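Local coordinates for protein glutathione S-transferase (Acinetobacter baumannii, PDB 4MP4) that probably catalyses the attachment of glutathione, through its thiol sulfur, to electrophilic substrates, at residues Ala141-Leu152 against Leu170-Ile178; Glu6-Ser14 against Ile33-Leu42. All coordinates share one frame; numbering follows the deposited sequence.

The two contacts belong to the two halves of a glutathione S-transferase subunit. Contact 2 comes first along the chain and pairs strands 8-13 and 36-40, at one side of the four-stranded sheet of the thioredoxin-like N-terminal domain. Contact 1 follows, packing helix 135-151 against helix 165-178 in the all-helical C-terminal domain. They share no helix or strand; their centres lie 29 Å apart on opposite sides of the chain's centre, and their nearest atoms stay about 10 Å apart. Contact 2 combines backbone pairing with side-chain contacts and is partly buried; contact 1 is apolar side-chain packing and is buried. Each lies within one domain, and neither bridges the two.

Contact 1: Ala141-Leu152 against Leu170-Ile178; sequences AEKLFFVAEKLL and LALMLQRLI
In the all-helical C-terminal domain of the glutathione S-transferase fold, helices 135-151 and 165-178 run roughly antiparallel, their segment axes 11.2 Å apart and their directions differing by 137°, and knobs-into-holes packing joins them through L144. Its side chain enters the hole formed by L170, M173, L174 and L177. With CG trans to the main-chain nitrogen (chi1 174°), the leucine reaches across and divides its branches: CD1 meets CD1 of L170 at 3.7 Å, while CD2 lies 3.7 Å from CG of M173 and 3.8 Å from CD2 of L174. A forked leucine suits such a hole because its two methyls can touch different walls. M173 offers its CG methylene to both methyls of L144. One turn further along, the short side chain of A148 points toward the other helix, its CB resting 4.0 Å from CD2 of L170. L115 of helix 113-118 touches L144, M173 and L177, so this apolar core continues into a third helix. At the other end, the F145 ring has CD2 of L174 at its edge, near the ring plane, and L177 approaches from the opposite direction, bringing its CD1 to 3.6 Å from CE1 of F145.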
loop_
_atom_site.group_PDB
_atom_site.type_symbol
_atom_site.label_atom_id
_atom_site.label_comp_id
_atom_site.label_asym_id
_atom_site.label_seq_id
_atom_site.Cartn_x
_atom_site.Cartn_y
_atom_site.Cartn_z
ATOM N N ALA A 141 1.602 15.176 -11.123
ATOM C CA ALA A 141 0.454 16.060 -10.960
ATOM C C ALA A 141 -0.548 15.857 -12.082
ATOM O O ALA A 141 -1.745 15.772 -11.831
ATOM C CB ALA A 141 0.885 17.521 -10.884
ATOM N N GLU A 142 -0.052 15.758 -13.311
ATOM C CA GLU A 142 -0.913 15.531 -14.472
ATOM C C GLU A 142 -1.598 14.169 -14.429
ATOM O O GLU A 142 -2.770 14.027 -14.807
ATOM C CB GLU A 142 -0.115 15.672 -15.775
ATOM C CG GLU A 142 0.042 17.107 -16.232
ATOM C CD GLU A 142 -1.299 17.766 -16.545
ATOM O OE1 GLU A 142 -2.272 17.041 -16.881
ATOM O OE2 GLU A 142 -1.380 19.010 -16.449
ATOM N N LYS A 143 -0.848 13.169 -13.975
ATOM C CA LYS A 143 -1.374 11.829 -13.828
ATOM C C LYS A 143 -2.482 11.814 -12.775
ATOM O O LYS A 143 -3.499 11.153 -12.946
ATOM C CB LYS A 143 -0.244 10.878 -13.472
ATOM C CG LYS A 143 -0.578 9.435 -13.681
ATOM C CD LYS A 143 0.673 8.608 -13.490
ATOM C CE LYS A 143 0.341 7.159 -13.168
ATOM N NZ LYS A 143 1.414 6.567 -12.324
ATOM N N LEU A 144 -2.280 12.568 -11.700
ATOM C CA LEU A 144 -3.285 12.763 -10.672
ATOM C C LEU A 144 -4.530 13.437 -11.243
ATOM O O LEU A 144 -5.653 13.004 -10.977
ATOM C CB LEU A 144 -2.714 13.611 -9.513
ATOM C CG LEU A 144 -3.694 14.037 -8.410
ATOM C CD1 LEU A 144 -4.234 12.810 -7.659
ATOM C CD2 LEU A 144 -3.081 15.033 -7.425
ATOM N N PHE A 145 -4.333 14.503 -12.012
ATOM C CA PHE A 145 -5.460 15.218 -12.609
ATOM C C PHE A 145 -6.215 14.305 -13.574
ATOM O O PHE A 145 -7.446 14.317 -13.627
ATOM C CB PHE A 145 -5.001 16.459 -13.380
ATOM C CG PHE A 145 -4.320 17.503 -12.536
ATOM C CD1 PHE A 145 -4.613 17.636 -11.190
ATOM C CD2 PHE A 145 -3.387 18.372 -13.112
ATOM C CE1 PHE A 145 -3.980 18.604 -10.421
ATOM C CE2 PHE A 145 -2.754 19.339 -12.357
ATOM C CZ PHE A 145 -3.052 19.462 -11.012
ATOM N N PHE A 146 -5.468 13.537 -14.362
ATOM C CA PHE A 146 -6.076 12.638 -15.331
ATOM C C PHE A 146 -7.014 11.660 -14.635
ATOM O O PHE A 146 -8.198 11.585 -14.959
ATOM C CB PHE A 146 -5.007 11.884 -16.131
ATOM C CG PHE A 146 -5.572 10.841 -17.062
ATOM C CD1 PHE A 146 -5.972 11.181 -18.350
ATOM C CD2 PHE A 146 -5.711 9.518 -16.646
ATOM C CE1 PHE A 146 -6.497 10.220 -19.202
ATOM C CE2 PHE A 146 -6.235 8.549 -17.493
ATOM C CZ PHE A 146 -6.627 8.902 -18.770
ATOM N N VAL A 147 -6.480 10.945 -13.651
ATOM C CA VAL A 147 -7.233 9.955 -12.882
ATOM C C VAL A 147 -8.434 10.530 -12.125
ATOM O O VAL A 147 -9.521 9.964 -12.156
ATOM C CB VAL A 147 -6.305 9.198 -11.905
ATOM C CG1 VAL A 147 -7.105 8.203 -11.050
ATOM C CG2 VAL A 147 -5.194 8.484 -12.681
ATOM N N ALA A 148 -8.245 11.651 -11.444
ATOM C CA ALA A 148 -9.342 12.248 -10.692
ATOM C C ALA A 148 -10.437 12.810 -11.609
ATOM O O ALA A 148 -11.623 12.703 -11.302
ATOM C CB ALA A 148 -8.832 13.323 -9.745
ATOM N N GLU A 149 -10.059 13.391 -12.739
ATOM C CA GLU A 149 -11.086 13.887 -13.656
ATOM C C GLU A 149 -11.874 12.750 -14.326
ATOM O O GLU A 149 -13.074 12.872 -14.555
ATOM C CB GLU A 149 -10.508 14.870 -14.674
ATOM C CG GLU A 149 -11.120 16.266 -14.560
ATOM C CD GLU A 149 -10.076 17.376 -14.584
ATOM O OE1 GLU A 149 -10.428 18.528 -14.241
ATOM O OE2 GLU A 149 -8.908 17.099 -14.944
ATOM N N LYS A 150 -11.203 11.638 -14.603
ATOM C CA LYS A 150 -11.875 10.447 -15.108
ATOM C C LYS A 150 -12.872 9.860 -14.097
ATOM O O LYS A 150 -14.033 9.605 -14.423
ATOM C CB LYS A 150 -10.845 9.389 -15.496
ATOM C CG LYS A 150 -11.466 8.090 -15.983
ATOM C CD LYS A 150 -12.472 8.332 -17.109
ATOM C CE LYS A 150 -13.072 7.021 -17.596
ATOM N NZ LYS A 150 -13.447 6.142 -16.449
ATOM N N LEU A 151 -12.413 9.653 -12.870
ATOM C CA LEU A 151 -13.260 9.106 -11.818
ATOM C C LEU A 151 -14.339 10.084 -11.349
ATOM O O LEU A 151 -15.324 9.678 -10.745
ATOM C CB LEU A 151 -12.412 8.667 -10.627
ATOM C CG LEU A 151 -11.504 7.442 -10.776
ATOM C CD1 LEU A 151 -10.682 7.279 -9.518
ATOM C CD2 LEU A 151 -12.308 6.178 -11.057
ATOM N N LEU A 152 -14.157 11.371 -11.617
ATOM C CA LEU A 152 -15.144 12.361 -11.184
ATOM C C LEU A 152 -15.927 12.987 -12.339
ATOM O O LEU A 152 -16.437 14.108 -12.223
ATOM C CB LEU A 152 -14.478 13.466 -10.360
ATOM C CG LEU A 152 -14.002 13.080 -8.965
ATOM C CD1 LEU A 152 -13.224 14.248 -8.381
ATOM C CD2 LEU A 152 -15.187 12.678 -8.061
ATOM N N LEU A 170 -7.929 11.621 -1.578
ATOM C CA LEU A 170 -7.716 12.297 -2.849
ATOM C C LEU A 170 -7.666 13.804 -2.641
ATOM O O LEU A 170 -6.784 14.478 -3.169
ATOM C CB LEU A 170 -8.822 11.939 -3.853
ATOM C CG LEU A 170 -8.729 12.597 -5.240
ATOM C CD1 LEU A 170 -7.478 12.142 -6.003
ATOM C CD2 LEU A 170 -9.968 12.296 -6.060
ATOM N N ALA A 171 -8.612 14.328 -1.870
ATOM C CA ALA A 171 -8.620 15.754 -1.553
ATOM C C ALA A 171 -7.296 16.208 -0.947
ATOM O O ALA A 171 -6.762 17.236 -1.344
ATOM C CB ALA A 171 -9.779 16.118 -0.632
ATOM N N LEU A 172 -6.773 15.450 0.016
ATOM C CA LEU A 172 -5.517 15.842 0.647
ATOM C C LEU A 172 -4.416 15.899 -0.411
ATOM O O LEU A 172 -3.619 16.834 -0.441
ATOM C CB LEU A 172 -5.140 14.929 1.822
ATOM C CG LEU A 172 -3.801 15.306 2.474
ATOM C CD1 LEU A 172 -3.826 15.023 3.982
ATOM C CD2 LEU A 172 -2.557 14.629 1.771
ATOM N N MET A 173 -4.393 14.899 -1.282
ATOM C CA MET A 173 -3.425 14.846 -2.376
ATOM C C MET A 173 -3.542 16.075 -3.246
ATOM O O MET A 173 -2.533 16.703 -3.564
ATOM C CB MET A 173 -3.618 13.588 -3.224
ATOM C CG MET A 173 -2.480 13.326 -4.184
ATOM S SD MET A 173 -0.844 13.083 -3.419
ATOM C CE MET A 173 -0.867 11.355 -2.975
ATOM N N LEU A 174 -4.767 16.427 -3.622
ATOM C CA LEU A 174 -4.983 17.614 -4.450
ATOM C C LEU A 174 -4.595 18.906 -3.713
ATOM O O LEU A 174 -4.093 19.852 -4.322
ATOM C CB LEU A 174 -6.432 17.678 -4.939
ATOM C CG LEU A 174 -6.862 16.682 -6.018
ATOM C CD1 LEU A 174 -8.381 16.637 -6.127
ATOM C CD2 LEU A 174 -6.268 17.087 -7.338
ATOM N N GLN A 175 -4.809 18.917 -2.398
ATOM C CA GLN A 175 -4.529 20.071 -1.568
ATOM C C GLN A 175 -3.041 20.390 -1.525
ATOM O O GLN A 175 -2.660 21.546 -1.341
ATOM C CB GLN A 175 -5.087 19.874 -0.153
ATOM C CG GLN A 175 -6.590 20.223 -0.008
ATOM C CD GLN A 175 -6.866 21.730 -0.053
ATOM O OE1 GLN A 175 -6.408 22.435 -0.949
ATOM N NE2 GLN A 175 -7.609 22.222 0.925
ATOM N N ARG A 176 -2.210 19.370 -1.712
ATOM C CA ARG A 176 -0.764 19.555 -1.779
ATOM C C ARG A 176 -0.438 20.522 -2.902
ATOM O O ARG A 176 0.509 21.296 -2.825
ATOM C CB ARG A 176 -0.038 18.214 -2.027
ATOM C CG ARG A 176 -0.331 17.161 -0.992
ATOM C CD ARG A 176 0.251 15.787 -1.351
ATOM N NE ARG A 176 1.518 15.641 -0.661
ATOM C CZ ARG A 176 1.770 14.746 0.277
ATOM N NH1 ARG A 176 0.859 13.854 0.604
ATOM N NH2 ARG A 176 2.956 14.735 0.856
ATOM N N LEU A 177 -1.251 20.487 -3.944
ATOM C CA LEU A 177 -1.045 21.337 -5.100
ATOM C C LEU A 177 -1.775 22.666 -4.939
ATOM O O LEU A 177 -1.215 23.742 -5.170
ATOM C CB LEU A 177 -1.553 20.612 -6.338
ATOM C CG LEU A 177 -0.671 19.477 -6.839
ATOM C CD1 LEU A 177 -1.421 18.648 -7.870
ATOM C CD2 LEU A 177 0.613 20.062 -7.435
ATOM N N ILE A 178 -3.034 22.581 -4.540
ATOM C CA ILE A 178 -3.881 23.755 -4.417
ATOM C C ILE A 178 -3.318 24.760 -3.410
ATOM O O ILE A 178 -3.144 25.941 -3.721
ATOM C CB ILE A 178 -5.309 23.349 -4.024
ATOM C CG1 ILE A 178 -5.934 22.515 -5.156
ATOM C CG2 ILE A 178 -6.142 24.575 -3.723
ATOM C CD1 ILE A 178 -7.094 21.658 -4.734
#

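Contact 2: Glu6-Ser14 against Ile33-Leu42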
loop_
_atom_site.group_PDB
_atom_site.type_symbol
_atom_site.label_atom_id
_atom_site.label_comp_id
_atom_site.label_asym_id
_atom_site.label_seq_id
_atom_site.Cartn_x
_atom_site.Cartn_y
_atom_site.Cartn_z
ATOM N N GLU A 6 -13.375 -1.540 22.894
ATOM C CA GLU A 6 -13.645 -0.803 24.124
ATOM C C GLU A 6 -12.530 0.186 24.473
ATOM O O GLU A 6 -12.768 1.167 25.169
ATOM C CB GLU A 6 -13.888 -1.765 25.293
ATOM C CG GLU A 6 -14.568 -1.120 26.507
ATOM C CD GLU A 6 -16.017 -0.715 26.238
ATOM O OE1 GLU A 6 -16.710 -1.432 25.484
ATOM O OE2 GLU A 6 -16.462 0.322 26.779
ATOM N N TYR A 7 -11.317 -0.081 24.000
ATOM C CA TYR A 7 -10.197 0.854 24.150
ATOM C C TYR A 7 -9.446 1.034 22.819
ATOM O O TYR A 7 -8.852 0.088 22.287
ATOM C CB TYR A 7 -9.229 0.394 25.253
ATOM C CG TYR A 7 -7.878 1.096 25.234
ATOM C CD1 TYR A 7 -7.770 2.454 25.533
ATOM C CD2 TYR A 7 -6.708 0.396 24.929
ATOM C CE1 TYR A 7 -6.537 3.099 25.525
ATOM C CE2 TYR A 7 -5.465 1.028 24.912
ATOM C CZ TYR A 7 -5.386 2.383 25.209
ATOM O OH TYR A 7 -4.164 3.032 25.196
ATOM N N PHE A 8 -9.484 2.251 22.287
ATOM C CA PHE A 8 -8.841 2.570 21.016
ATOM C C PHE A 8 -7.956 3.787 21.211
ATOM O O PHE A 8 -8.414 4.814 21.699
ATOM C CB PHE A 8 -9.886 2.915 19.957
ATOM C CG PHE A 8 -10.556 1.727 19.332
ATOM C CD1 PHE A 8 -9.911 0.987 18.349
ATOM C CD2 PHE A 8 -11.846 1.367 19.703
ATOM C CE1 PHE A 8 -10.536 -0.111 17.755
ATOM C CE2 PHE A 8 -12.478 0.276 19.117
ATOM C CZ PHE A 8 -11.821 -0.464 18.136
ATOM N N LYS A 9 -6.692 3.689 20.833
ATOM C CA LYS A 9 -5.829 4.866 20.867
ATOM C C LYS A 9 -5.079 5.070 19.544
ATOM O O LYS A 9 -4.534 4.119 18.992
ATOM C CB LYS A 9 -4.843 4.794 22.034
ATOM C CG LYS A 9 -4.061 6.079 22.211
ATOM C CD LYS A 9 -3.074 5.999 23.329
ATOM C CE LYS A 9 -3.321 7.086 24.337
ATOM N NZ LYS A 9 -4.625 6.867 25.013
ATOM N N LEU A 10 -5.056 6.311 19.057
ATOM C CA LEU A 10 -4.387 6.662 17.803
ATOM C C LEU A 10 -3.110 7.456 18.048
ATOM O O LEU A 10 -3.145 8.478 18.717
ATOM C CB LEU A 10 -5.331 7.466 16.891
ATOM C CG LEU A 10 -4.728 8.036 15.594
ATOM C CD1 LEU A 10 -4.207 6.930 14.654
ATOM C CD2 LEU A 10 -5.716 8.905 14.882
ATOM N N TYR A 11 -1.985 6.996 17.505
ATOM C CA TYR A 11 -0.728 7.736 17.651
ATOM C C TYR A 11 -0.383 8.494 16.370
ATOM O O TYR A 11 -0.266 7.908 15.295
ATOM C CB TYR A 11 0.429 6.820 18.080
ATOM C CG TYR A 11 0.199 6.151 19.421
ATOM C CD1 TYR A 11 -0.786 5.181 19.565
ATOM C CD2 TYR A 11 0.950 6.495 20.544
ATOM C CE1 TYR A 11 -1.022 4.577 20.774
ATOM C CE2 TYR A 11 0.723 5.894 21.762
ATOM C CZ TYR A 11 -0.267 4.932 21.873
ATOM O OH TYR A 11 -0.515 4.302 23.078
ATOM N N THR A 12 -0.223 9.805 16.495
ATOM C CA THR A 12 0.163 10.638 15.367
ATOM C C THR A 12 1.547 11.257 15.577
ATOM O O THR A 12 2.091 11.195 16.673
ATOM C CB THR A 12 -0.848 11.779 15.153
ATOM O OG1 THR A 12 -0.498 12.505 13.964
ATOM C CG2 THR A 12 -0.825 12.724 16.337
ATOM N N ASP A 13 2.118 11.853 14.531
ATOM C CA ASP A 13 3.326 12.643 14.707
ATOM C C ASP A 13 2.950 13.919 15.465
ATOM O O ASP A 13 1.832 14.401 15.347
ATOM C CB ASP A 13 3.958 12.994 13.365
ATOM C CG ASP A 13 3.030 13.802 12.469
ATOM O OD1 ASP A 13 1.906 13.340 12.179
ATOM O OD2 ASP A 13 3.433 14.902 12.046
ATOM N N SER A 14 3.879 14.458 16.247
ATOM C CA SER A 14 3.573 15.572 17.139
ATOM C C SER A 14 3.145 16.847 16.396
ATOM O O SER A 14 2.486 17.714 16.963
ATOM C CB SER A 14 4.775 15.882 18.023
ATOM O OG SER A 14 5.816 16.476 17.260
ATOM N N ILE A 33 -16.388 5.649 16.164
ATOM C CA ILE A 33 -15.692 4.861 17.163
ATOM C C ILE A 33 -15.003 5.803 18.137
ATOM O O ILE A 33 -14.263 6.691 17.727
ATOM C CB ILE A 33 -14.664 3.940 16.503
ATOM C CG1 ILE A 33 -15.379 2.977 15.553
ATOM C CG2 ILE A 33 -13.856 3.201 17.545
ATOM C CD1 ILE A 33 -14.471 2.314 14.552
ATOM N N PRO A 34 -15.271 5.637 19.437
ATOM C CA PRO A 34 -14.623 6.514 20.409
ATOM C C PRO A 34 -13.186 6.081 20.560
ATOM O O PRO A 34 -12.922 4.877 20.535
ATOM C CB PRO A 34 -15.408 6.244 21.695
ATOM C CG PRO A 34 -15.947 4.866 21.518
ATOM C CD PRO A 34 -16.206 4.688 20.068
ATOM N N PHE A 35 -12.272 7.035 20.700
ATOM C CA PHE A 35 -10.854 6.709 20.776
ATOM C C PHE A 35 -10.096 7.873 21.359
ATOM O O PHE A 35 -10.590 8.996 21.354
ATOM C CB PHE A 35 -10.291 6.385 19.384
ATOM C CG PHE A 35 -10.257 7.566 18.446
ATOM C CD1 PHE A 35 -11.376 7.932 17.734
ATOM C CD2 PHE A 35 -9.095 8.303 18.275
ATOM C CE1 PHE A 35 -11.341 9.019 16.863
ATOM C CE2 PHE A 35 -9.054 9.380 17.409
ATOM C CZ PHE A 35 -10.179 9.735 16.699
ATOM N N GLU A 36 -8.889 7.600 21.838
ATOM C CA GLU A 36 -8.013 8.619 22.402
ATOM C C GLU A 36 -6.853 8.839 21.449
ATOM O O GLU A 36 -6.415 7.908 20.757
ATOM C CB GLU A 36 -7.465 8.185 23.772
ATOM C CG GLU A 36 -8.532 7.757 24.796
ATOM C CD GLU A 36 -7.974 6.903 25.942
ATOM O OE1 GLU A 36 -6.884 6.309 25.790
ATOM O OE2 GLU A 36 -8.633 6.817 27.001
ATOM N N ILE A 37 -6.343 10.063 21.428
ATOM C CA ILE A 37 -5.244 10.426 20.551
ATOM C C ILE A 37 -3.979 10.752 21.352
ATOM O O ILE A 37 -4.049 11.329 22.434
ATOM C CB ILE A 37 -5.637 11.633 19.660
ATOM C CG1 ILE A 37 -4.645 11.819 18.511
ATOM C CG2 ILE A 37 -5.731 12.903 20.468
ATOM C CD1 ILE A 37 -5.318 11.904 17.158
ATOM N N ALA A 38 -2.821 10.385 20.822
ATOM C CA ALA A 38 -1.553 10.775 21.433
ATOM C C ALA A 38 -0.507 11.086 20.358
ATOM O O ALA A 38 -0.669 10.714 19.195
ATOM C CB ALA A 38 -1.053 9.686 22.383
ATOM N N ALA A 39 0.577 11.747 20.751
ATOM C CA ALA A 39 1.601 12.158 19.792
ATOM C C ALA A 39 2.998 11.629 20.109
ATOM O O ALA A 39 3.383 11.520 21.274
ATOM C CB ALA A 39 1.636 13.674 19.675
ATOM N N ILE A 40 3.740 11.327 19.045
ATOM C CA ILE A 40 5.150 10.944 19.096
ATOM C C ILE A 40 6.036 11.845 18.216
ATOM O O ILE A 40 5.661 12.189 17.095
ATOM C CB ILE A 40 5.318 9.521 18.612
ATOM C CG1 ILE A 40 4.434 8.593 19.440
ATOM C CG2 ILE A 40 6.769 9.115 18.701
ATOM C CD1 ILE A 40 4.136 7.300 18.751
ATOM N N ASP A 41 7.199 12.243 18.732
ATOM C CA ASP A 41 8.165 13.016 17.954
ATOM C C ASP A 41 9.079 12.094 17.181
ATOM O O ASP A 41 9.178 10.902 17.489
ATOM C CB ASP A 41 9.017 13.914 18.837
ATOM C CG ASP A 41 8.282 15.139 19.289
ATOM O OD1 ASP A 41 7.150 14.989 19.787
ATOM O OD2 ASP A 41 8.834 16.249 19.140
ATOM N N LEU A 42 9.769 12.660 16.195
ATOM C CA LEU A 42 10.564 11.869 15.263
ATOM C C LEU A 42 12.069 11.990 15.528
ATOM O O LEU A 42 12.677 11.112 16.157
ATOM C CB LEU A 42 10.225 12.271 13.824
ATOM C CG LEU A 42 8.731 12.564 13.579
ATOM C CD1 LEU A 42 8.503 13.145 12.192
ATOM C CD2 LEU A 42 7.844 11.329 13.797
#
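Strands 8-13 and 36-40 are the parallel pair of a beta-alpha-beta unit, with helix 19-30 as the crossover, in the thioredoxin-like domain of the glutathione S-transferase fold. Main-chain bonds run alternately from one strand to the other, from E36 N to F8 O (2.8 Å) through to I40 N to T12 O, and a weak one from S14 N to I40 O ends the series. The side chains sort by face. L10 and I37 lie side by side and point the same way, CD2 of L10 meeting CD1 of I37 at 3.8 Å; leucine and isoleucine suit this face, where helix 19-30 packs on L10 and helix 199-215 on I37. At the start of the pair, the F8 ring takes CG2 of I33 over one face in a CH-pi contact, the methyl carbon 3.9 Å from the ring centroid, and H66 stacks with the same phenylalanine. F35 and F8 meet at their CB atoms, 3.5 Å apart.

K9, E36, Y11 and A38 occupy the other face. K9 leaves its backbone extended, then bends at chi3 (-123°) and chi4 (66°), bringing NZ back to OE1 of E36 in a salt bridge of 2.5 Å. That long, flexible chain suits a more exposed place, where its charge can find a partner. The same OE1 lies in the plane of the Y7 ring, at its edge and 3.2 Å from CE1; the ring and carboxylate planes stand 76° apart. CB of the small A38 lies near CD2 of Y11, and I40 crosses the tyrosine obliquely, its CD1 lying 3.7 Å from CD2 of Y11.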